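Local coordinates for protein putative ABC transporter subunit, substrate-binding component (Rhodopseudomonas palustris, PDB 4EVQ) that probably serves as the solute-binding component of an ABC transporter for benzoate derivatives, and holds 4-hydroxybenzoate between its two lobes, at residues A[199-202]-A[203-207]; A[167-170]-A[171-175]. All blocks are in the same frame, centred on the assembly; numbering follows the deposited sequence.

Contact 1: residues A[199-202]-A[203-207]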
ATOM      1  N   LEU A 199      12.315  11.459 -19.029  1.00 10.00           N
ATOM      2  CA  LEU A 199      13.458  12.097 -18.408  1.00 11.60           C
ATOM      3  C   LEU A 199      13.997  13.269 -19.238  1.00 11.47           C
ATOM      4  O   LEU A 199      14.334  14.307 -18.670  1.00 12.52           O
ATOM      5  CB  LEU A 199      14.540  11.078 -18.134  1.00 11.63           C
ATOM      6  CG  LEU A 199      14.117   9.984 -17.130  1.00 12.07           C
ATOM      7  CD1 LEU A 199      15.155   8.881 -17.092  1.00 13.55           C
ATOM      8  CD2 LEU A 199      13.839  10.491 -15.764  1.00 13.96           C
ATOM      9  N   ALA A 200      13.997  13.132 -20.564  1.00 10.37           N
ATOM     10  CA  ALA A 200      14.408  14.249 -21.418  1.00 10.87           C
ATOM     11  C   ALA A 200      13.423  15.399 -21.313  1.00 10.80           C
ATOM     12  O   ALA A 200      13.810  16.559 -21.267  1.00 12.48           O
ATOM     13  CB  ALA A 200      14.512  13.781 -22.863  1.00 12.30           C
ATOM     14  N   GLU A 201      12.136  15.087 -21.209  1.00 11.23           N
ATOM     15  CA  GLU A 201      11.138  16.130 -21.027  1.00 10.41           C
ATOM     16  C   GLU A 201      11.304  16.824 -19.692  1.00 11.66           C
ATOM     17  O   GLU A 201      11.266  18.040 -19.608  1.00 12.06           O
ATOM     18  CB  GLU A 201       9.704  15.580 -21.185  1.00 11.23           C
ATOM     19  CG  GLU A 201       8.670  16.692 -21.218  1.00 12.29           C
ATOM     20  CD  GLU A 201       7.248  16.235 -21.348  1.00 12.64           C
ATOM     21  OE1 GLU A 201       7.007  15.033 -21.567  1.00 14.63           O
ATOM     22  OE2 GLU A 201       6.355  17.117 -21.269  1.00 14.84           O
ATOM     23  N   ILE A 202      11.496  16.054 -18.630  1.00 11.11           N
ATOM     24  CA  ILE A 202      11.797  16.630 -17.324  1.00 11.71           C
ATOM     25  C   ILE A 202      12.979  17.583 -17.390  1.00 12.14           C
ATOM     26  O   ILE A 202      12.884  18.696 -16.893  1.00 13.10           O
ATOM     27  CB  ILE A 202      12.080  15.516 -16.317  1.00 12.06           C
ATOM     28  CG1 ILE A 202      10.747  14.860 -15.906  1.00 12.98           C
ATOM     29  CG2 ILE A 202      12.787  16.078 -15.043  1.00 13.74           C
ATOM     30  CD1 ILE A 202      10.906  13.511 -15.245  1.00 13.74           C
ATOM     31  N   ALA A 203      14.088  17.156 -18.004  1.00 12.30           N
ATOM     32  CA  ALA A 203      15.240  18.074 -18.109  1.00 12.73           C
ATOM     33  C   ALA A 203      14.843  19.390 -18.778  1.00 13.83           C
ATOM     34  O   ALA A 203      15.216  20.485 -18.334  1.00 15.66           O
ATOM     35  CB  ALA A 203      16.383  17.392 -18.847  1.00 14.05           C
ATOM     36  N   SER A 204      14.081  19.296 -19.848  1.00 13.38           N
ATOM     37  CA  SER A 204      13.737  20.481 -20.630  1.00 13.45           C
ATOM     38  C   SER A 204      12.875  21.440 -19.837  1.00 13.37           C
ATOM     39  O   SER A 204      12.901  22.643 -20.096  1.00 15.59           O
ATOM     40  CB  SER A 204      13.017  20.102 -21.925  1.00 14.30           C
ATOM     41  OG  SER A 204      11.659  19.747 -21.710  1.00 15.45           O
ATOM     42  N   LEU A 205      12.086  20.923 -18.896  1.00 12.97           N
ATOM     43  CA  LEU A 205      11.159  21.740 -18.120  1.00 12.98           C
ATOM     44  C   LEU A 205      11.809  22.433 -16.929  1.00 13.36           C
ATOM     45  O   LEU A 205      11.193  23.303 -16.318  1.00 13.98           O
ATOM     46  CB  LEU A 205       9.993  20.866 -17.602  1.00 11.86           C
ATOM     47  CG  LEU A 205       9.049  20.403 -18.726  1.00 12.69           C
ATOM     48  CD1 LEU A 205       8.226  19.203 -18.278  1.00 14.93           C
ATOM     49  CD2 LEU A 205       8.118  21.535 -19.189  1.00 14.72           C
ATOM     50  N   LYS A 206      13.012  21.993 -16.573  1.00 13.39           N
ATOM     51  CA  LYS A 206      13.812  22.593 -15.501  1.00 14.55           C
ATOM     52  C   LYS A 206      13.040  22.785 -14.181  1.00 14.11           C
ATOM     53  O   LYS A 206      13.081  23.860 -13.555  1.00 14.72           O
ATOM     54  CB  LYS A 206      14.415  23.943 -15.952  1.00 16.85           C
ATOM     55  CG  LYS A 206      15.314  23.793 -17.143  1.00 18.60           C
ATOM     56  CD  LYS A 206      15.863  25.159 -17.621  1.00 21.12           C
ATOM     57  CE  LYS A 206      16.636  25.028 -18.942  1.00 24.46           C
ATOM     58  NZ  LYS A 206      17.246  26.313 -19.310  1.00 27.29           N
ATOM     59  N   PRO A 207      12.369  21.720 -13.713  1.00 12.48           N
ATOM     60  CA  PRO A 207      11.756  21.816 -12.393  1.00 12.98           C
ATOM     61  C   PRO A 207      12.795  21.799 -11.267  1.00 13.90           C
ATOM     62  O   PRO A 207      13.958  21.452 -11.502  1.00 14.85           O
ATOM     63  CB  PRO A 207      10.888  20.542 -12.349  1.00 11.79           C
ATOM     64  CG  PRO A 207      11.701  19.539 -13.098  1.00 12.93           C
ATOM     65  CD  PRO A 207      12.265  20.353 -14.269  1.00 12.32           C
TER
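Ser204 turns its hydroxyl back on the helix and gives the proton to the carbonyl of Glu201, with OG only 2.7 Å from Glu201 O. The donor meets the oxygen well off its axis (C=O...OG 124°), a position reached because chi1 of 77° sets OG between the backbone N and carbonyl carbon of Ser204. The same oxygen takes the amide of Leu205, N to O 3.1 Å, almost in line with the C=O bond at 160°. Glu201 O is thus gripped by two donors. The two preceding amides make the same i to i+4 bonds, Ala203 N to Leu199 O at 2.9 Å and Ser204 N to Ala200 O.

This is the C-terminal end of helix 196-205, in the crossover from strand 181-188 to strand 209-213 of the Rossmann-like lobe. Lys206, with positive phi, is the first residue to leave helical geometry. Lys206 N donates to Ala203 O at 3.2 Å and makes a further weak bond to Ile202 O, which also receives a weak bond from Leu205 N. Where a Schellman motif would send the next N-H to that oxygen, Pro207 has none, and its CD lies 3.2 Å from Ile202 O instead. Ile202 CG2 and Pro207 CG meet at 4.1 Å, the two side chains crossing at about a right angle, and both pack on Val155 and Ile233. The carbonyl oxygen of Lys206 is taken by Lys153 NZ, which also bonds weakly to Leu205 O. On the flank toward Lys184, the side chains of Glu201 and Leu205 run side by side, Glu201 CG 3.9 Å from Leu205 CD1.

Contact 2: residues A[167-170]-A[171-175]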
HETATM    1  N   MSE A 167      -2.703   9.443  -6.654  1.00  7.55           N
HETATM    2  CA  MSE A 167      -1.570   9.912  -5.885  1.00  8.64           C
HETATM    3  C   MSE A 167      -1.005  11.216  -6.444  1.00  9.52           C
HETATM    4  O   MSE A 167      -0.548  12.069  -5.671  1.00  9.65           O
HETATM    5  CB  MSE A 167      -0.492   8.855  -5.802  1.00  9.41           C
HETATM    6  CG  MSE A 167      -0.834   7.722  -4.868  1.00 11.04           C
HETATM    7 SE   MSE A 167       0.620   6.535  -4.481  0.58 12.87          SE
HETATM    8  CE  MSE A 167      -0.082   4.965  -5.229  1.00 11.13           C
ATOM      9  N   VAL A 168      -1.041  11.408  -7.757  1.00  8.33           N
ATOM     10  CA  VAL A 168      -0.625  12.694  -8.325  1.00  8.51           C
ATOM     11  C   VAL A 168      -1.647  13.748  -7.958  1.00  9.56           C
ATOM     12  O   VAL A 168      -1.294  14.888  -7.629  1.00  9.92           O
ATOM     13  CB  VAL A 168      -0.414  12.568  -9.850  1.00  9.76           C
ATOM     14  CG1 VAL A 168      -0.425  13.929 -10.525  1.00 10.29           C
ATOM     15  CG2 VAL A 168       0.878  11.850 -10.174  1.00 10.40           C
ATOM     16  N   SER A 169      -2.927  13.424  -7.999  1.00  9.83           N
ATOM     17  CA  SER A 169      -3.967  14.409  -7.649  1.00  9.21           C
ATOM     18  C   SER A 169      -3.814  14.915  -6.218  1.00  9.81           C
ATOM     19  O   SER A 169      -3.866  16.107  -5.974  1.00 10.95           O
ATOM     20  CB  SER A 169      -5.332  13.796  -7.878  1.00 11.42           C
ATOM     21  OG  SER A 169      -6.364  14.702  -7.559  1.00 14.52           O
ATOM     22  N   GLY A 170      -3.558  14.019  -5.275  1.00  9.38           N
ATOM     23  CA  GLY A 170      -3.358  14.430  -3.891  1.00 10.63           C
ATOM     24  C   GLY A 170      -2.129  15.292  -3.732  1.00  9.39           C
ATOM     25  O   GLY A 170      -2.140  16.313  -3.039  1.00 10.71           O
ATOM     26  N   PHE A 171      -1.034  14.886  -4.350  1.00  9.48           N
ATOM     27  CA  PHE A 171       0.167  15.669  -4.332  1.00  9.51           C
ATOM     28  C   PHE A 171      -0.103  17.083  -4.866  1.00  9.67           C
ATOM     29  O   PHE A 171       0.338  18.076  -4.296  1.00 10.43           O
ATOM     30  CB  PHE A 171       1.246  14.968  -5.188  1.00  8.88           C
ATOM     31  CG  PHE A 171       2.321  15.916  -5.675  1.00  8.76           C
ATOM     32  CD1 PHE A 171       3.343  16.310  -4.849  1.00  9.62           C
ATOM     33  CD2 PHE A 171       2.241  16.451  -6.938  1.00 10.45           C
ATOM     34  CE1 PHE A 171       4.245  17.303  -5.263  1.00 11.86           C
ATOM     35  CE2 PHE A 171       3.164  17.399  -7.359  1.00 11.32           C
ATOM     36  CZ  PHE A 171       4.165  17.811  -6.495  1.00 11.69           C
ATOM     37  N   LYS A 172      -0.789  17.176  -5.986  1.00 10.21           N
ATOM     38  CA  LYS A 172      -0.982  18.472  -6.644  1.00 11.42           C
ATOM     39  C   LYS A 172      -1.811  19.363  -5.725  1.00 12.26           C
ATOM     40  O   LYS A 172      -1.551  20.560  -5.638  1.00 13.59           O
ATOM     41  CB  LYS A 172      -1.670  18.341  -7.998  1.00 13.07           C
ATOM     42  CG  LYS A 172      -0.798  17.748  -9.065  1.00 15.04           C
ATOM     43  CD  LYS A 172      -1.566  17.447 -10.346  1.00 18.78           C
ATOM     44  CE  LYS A 172      -2.010  18.650 -10.994  1.00 21.24           C
ATOM     45  NZ  LYS A 172      -2.761  18.213 -12.248  1.00 22.98           N
ATOM     46  N   LYS A 173      -2.805  18.807  -5.057  1.00 11.83           N
ATOM     47  CA  LYS A 173      -3.606  19.611  -4.152  1.00 13.67           C
ATOM     48  C   LYS A 173      -2.791  20.214  -3.054  1.00 13.51           C
ATOM     49  O   LYS A 173      -2.933  21.407  -2.782  1.00 14.52           O
ATOM     50  CB  LYS A 173      -4.762  18.805  -3.598  1.00 14.60           C
ATOM     51  CG  LYS A 173      -5.795  18.499  -4.653  1.00 17.24           C
ATOM     52  CD  LYS A 173      -6.874  17.579  -4.132  1.00 19.92           C
ATOM     53  CE  LYS A 173      -7.723  17.078  -5.291  1.00 23.56           C
ATOM     54  NZ  LYS A 173      -8.541  15.899  -4.907  1.00 25.88           N
ATOM     55  N   SER A 174      -1.934  19.470  -2.398  0.57 13.17           N
ATOM     56  CA  SER A 174      -1.175  20.049  -1.298  0.57 12.69           C
ATOM     57  C   SER A 174       0.007  20.867  -1.757  0.57 13.21           C
ATOM     58  O   SER A 174       0.414  21.827  -1.055  0.57 12.88           O
ATOM     59  CB  SER A 174      -0.732  18.974  -0.297  0.57 13.70           C
ATOM     60  OG  SER A 174       0.185  18.104  -0.920  0.57 13.54           O
ATOM     61  N   PHE A 175       0.544  20.564  -2.927  1.00 12.92           N
ATOM     62  CA  PHE A 175       1.654  21.340  -3.451  1.00 12.92           C
ATOM     63  C   PHE A 175       1.172  22.691  -3.933  1.00 14.27           C
ATOM     64  O   PHE A 175       1.805  23.729  -3.621  1.00 16.24           O
ATOM     65  CB  PHE A 175       2.319  20.574  -4.588  1.00 13.08           C
ATOM     66  CG  PHE A 175       3.744  21.024  -4.885  1.00 13.30           C
ATOM     67  CD1 PHE A 175       4.779  20.715  -4.029  1.00 12.31           C
ATOM     68  CD2 PHE A 175       4.036  21.777  -6.021  1.00 13.28           C
ATOM     69  CE1 PHE A 175       6.085  21.121  -4.298  1.00 13.04           C
ATOM     70  CE2 PHE A 175       5.350  22.151  -6.295  1.00 13.75           C
ATOM     71  CZ  PHE A 175       6.359  21.817  -5.448  1.00 13.17           C
TER
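Lys172 lies along the turn that begins at Val168, and its side chain can be followed atom by atom. The backbone bond comes first, Lys172 N donating to Val168 O at 2.9 Å. CB stays near this carbonyl, and CG comes within 3.2 Å of Val168 O, since chi1 of -72° keeps CG beside the backbone N. CD then rests against a methyl, 3.7 Å from Val168 CG1, the two side chains crossing at a slant. At chi3, 67°, the chain bends, and beyond CE the ammonium forms a salt bridge with Asp185 OD2 on strand 181-188. Replacing Lys172 by an alanine would probably leave Asp185 without this charged mate and Val168 CG1 without the CG and CD methylenes beside it.

The next lysine behaves differently. Lys173 runs out extended, CG 3.3 Å from Ser169 O, and brings CE alongside Ser169 OG at 3.6 Å; beyond this its ammonium makes a long, weak ion pair with a sulfate, probably from the crystallisation liquor. Phe171 N bonds to Met167 O, and its ring has Val168 O at the edge, near the ring plane. Phe171 CZ reaches over one face of the Phe175 ring, 3.6 Å above its plane and offset toward the rim. The Phe171 ring, on the sheet-facing side of helix 162-177, also stacks with Tyr211 of strand 209-213; this is the helix of the beta-alpha-beta unit between strands 153-159 and 181-188. Met167, here selenomethionine, touches the bound 4-hydroxybenzoate. Apolar packing and the Lys172-Asp185 salt bridge therefore both join the helix to its sheet, whereas the charge of Lys173 is directed to the loosely held sulfate.

Overall arrangement
Both contacts are local turns of helices in one lobe of the periplasmic binding protein fold, contact 2 coming first along the chain. Their centres are about 20 Å apart and their nearest atoms about 8 Å, without touching. What joins them is the sheet: helices 162-177 and 196-205 pack on opposite faces of strands 153-159 and 181-188, contact 1 meeting Val155 and Ile186, contact 2 Thr156 and Asp185. Their relation to the ligand differs. Contact 2 begins in the pocket, with the Met167 side chain about 4 Å from 4-hydroxybenzoate, whereas contact 1 is peripheral, its centre about 29 Å from the chain centre against 17 Å for contact 2.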